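Local coordinates for trypsin-resistant surface T6 protein (Streptococcus pyogenes serotype M6, PDB 4P0D), which forms the backbone subunit of the pilus of serotype M6 streptococci, its chain probably sortase-linked into the shaft and anchored to the cell wall, at residues G201-F206 / V264-A269. The protein carries 1 engineered substitution. Sequence-based numbering, arbitrary orientation.
Sequences GLTFNF and VVNNKA
An antiparallel strand pair in the Ig-like, Cna-B-like middle domain of the pilin ends here in a type I beta turn that starts at N266, whose side chain also forms an Asx turn: T203 pairs with V264, L202 with V265, and N266 lies against G201. T203 and V264 form the hydrogen-bonded pair, T203 N giving to V264 O (3.0 Å) and V264 N to T203 O (3.1 Å). L202 and V265 are the non-hydrogen-bonded pair; one methyl of each meets the other, L202 CD2 to V265 CG2 at 3.9 Å, on the face where both also touch L172 of strand 171-179. On the face of T203 and V264, T203 CB lies against V264 CG1, and I431 of strand 431-434 covers both residues. Past the pair, N266 N donates to G201 O at 2.9 Å. The chain of 264-269 then swings through the turn, N266 to A269, closed by A269 N to N266 O, which brings the backbone of K268 and A269 against G201: its CA is 3.6 Å from A269 N. The N266 amide spans this junction. With CG between the backbone N and carbonyl carbon (chi1 65°), the side chain folds back over the G201 peptide, CG 3.4 Å from G201 O. It crosses the T203 side chain at about a right angle. At one end OD1 accepts from K268 N, in the carbonyl plane, making the Asx turn. At the other, ND2 holds two acceptors, E200 O and T203 OG1. A chi1 of -55° sets OG1 beside the T203 backbone N, where it takes the ND2 hydrogen near the N266 amide plane, OG1 to ND2 2.9 Å.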
loop_
_atom_site.group_PDB
_atom_site.type_symbol
_atom_site.label_atom_id
_atom_site.label_comp_id
_atom_site.label_asym_id
_atom_site.label_seq_id
_atom_site.Cartn_x
_atom_site.Cartn_y
_atom_site.Cartn_z
ATOM N N GLY A 201 14.739 4.097 1.484
ATOM C CA GLY A 201 15.162 4.722 2.738
ATOM C C GLY A 201 14.542 4.124 3.999
ATOM O O GLY A 201 14.766 4.625 5.107
ATOM N N LEU A 202 13.734 3.080 3.821
ATOM C CA LEU A 202 13.128 2.340 4.917
ATOM C C LEU A 202 13.541 0.894 4.759
ATOM O O LEU A 202 13.519 0.384 3.652
ATOM C CB LEU A 202 11.609 2.459 4.823
ATOM C CG LEU A 202 11.087 3.902 4.864
ATOM C CD1 LEU A 202 9.730 4.055 4.194
ATOM C CD2 LEU A 202 11.038 4.381 6.312
ATOM N N THR A 203 13.947 0.236 5.836
ATOM C CA THR A 203 14.349 -1.149 5.769
ATOM C C THR A 203 13.228 -1.976 6.403
ATOM O O THR A 203 12.997 -1.915 7.610
ATOM C CB THR A 203 15.706 -1.381 6.458
ATOM O OG1 THR A 203 16.697 -0.511 5.889
ATOM C CG2 THR A 203 16.162 -2.844 6.314
ATOM N N PHE A 204 12.511 -2.713 5.562
ATOM C CA PHE A 204 11.386 -3.556 5.976
ATOM C C PHE A 204 11.855 -4.698 6.844
ATOM O O PHE A 204 12.875 -5.301 6.536
ATOM C CB PHE A 204 10.713 -4.140 4.733
ATOM C CG PHE A 204 9.622 -5.125 5.036
ATOM C CD1 PHE A 204 8.437 -4.710 5.624
ATOM C CD2 PHE A 204 9.776 -6.471 4.722
ATOM C CE1 PHE A 204 7.430 -5.619 5.915
ATOM C CE2 PHE A 204 8.764 -7.374 4.991
ATOM C CZ PHE A 204 7.594 -6.956 5.585
ATOM N N ASN A 205 11.119 -4.981 7.919
ATOM C CA ASN A 205 11.421 -6.103 8.805
ATOM C C ASN A 205 10.362 -7.184 8.658
ATOM O O ASN A 205 9.288 -7.100 9.264
ATOM C CB ASN A 205 11.492 -5.655 10.277
ATOM C CG ASN A 205 11.992 -6.768 11.212
ATOM O OD1 ASN A 205 11.932 -7.957 10.900
ATOM N ND2 ASN A 205 12.500 -6.372 12.358
ATOM N N PHE A 206 10.674 -8.210 7.874
ATOM C CA PHE A 206 9.711 -9.287 7.626
ATOM C C PHE A 206 9.313 -10.009 8.909
ATOM O O PHE A 206 8.159 -10.355 9.093
ATOM C CB PHE A 206 10.271 -10.274 6.613
ATOM C CG PHE A 206 9.331 -11.386 6.274
ATOM C CD1 PHE A 206 8.159 -11.130 5.577
ATOM C CD2 PHE A 206 9.602 -12.691 6.666
ATOM C CE1 PHE A 206 7.287 -12.152 5.245
ATOM C CE2 PHE A 206 8.723 -13.723 6.354
ATOM C CZ PHE A 206 7.563 -13.451 5.638
ATOM N N VAL A 264 12.515 0.427 9.570
ATOM C CA VAL A 264 13.389 1.396 10.240
ATOM C C VAL A 264 14.085 2.320 9.236
ATOM O O VAL A 264 14.647 1.865 8.230
ATOM C CB VAL A 264 14.458 0.697 11.099
ATOM C CG1 VAL A 264 15.399 -0.096 10.215
ATOM C CG2 VAL A 264 15.226 1.718 11.927
ATOM N N VAL A 265 14.080 3.612 9.553
ATOM C CA VAL A 265 14.552 4.655 8.646
ATOM C C VAL A 265 16.064 4.500 8.574
ATOM O O VAL A 265 16.734 4.456 9.608
ATOM C CB VAL A 265 14.161 6.067 9.160
ATOM C CG1 VAL A 265 14.646 7.172 8.218
ATOM C CG2 VAL A 265 12.665 6.178 9.345
ATOM N N ASN A 266 16.591 4.339 7.360
ATOM C CA ASN A 266 18.043 4.147 7.141
ATOM C C ASN A 266 18.689 5.396 6.524
ATOM O O ASN A 266 18.031 6.400 6.310
ATOM C CB ASN A 266 18.305 2.898 6.280
ATOM C CG ASN A 266 17.752 3.014 4.854
ATOM O OD1 ASN A 266 18.040 3.973 4.127
ATOM N ND2 ASN A 266 16.961 2.036 4.451
ATOM N N ASN A 267 19.987 5.334 6.288
ATOM C CA ASN A 267 20.750 6.498 5.815
ATOM C C ASN A 267 20.376 6.985 4.408
ATOM O O ASN A 267 20.712 8.106 4.055
ATOM C CB ASN A 267 22.249 6.209 5.881
ATOM C CG ASN A 267 22.691 5.209 4.849
ATOM O OD1 ASN A 267 23.257 5.571 3.822
ATOM N ND2 ASN A 267 22.412 3.956 5.096
ATOM N N LYS A 268 19.670 6.157 3.630
ATOM C CA LYS A 268 19.196 6.544 2.293
ATOM C C LYS A 268 17.847 7.265 2.314
ATOM O O LYS A 268 17.290 7.574 1.253
ATOM C CB LYS A 268 19.086 5.314 1.383
ATOM C CG LYS A 268 20.398 4.606 1.116
ATOM C CD LYS A 268 20.144 3.170 0.666
ATOM C CE LYS A 268 21.367 2.579 -0.011
ATOM N NZ LYS A 268 21.118 1.183 -0.486
ATOM N N ALA A 269 17.319 7.556 3.501
ATOM C CA ALA A 269 16.050 8.238 3.586
ATOM C C ALA A 269 16.156 9.563 2.851
ATOM O O ALA A 269 17.100 10.341 3.049
ATOM C CB ALA A 269 15.634 8.459 5.025
#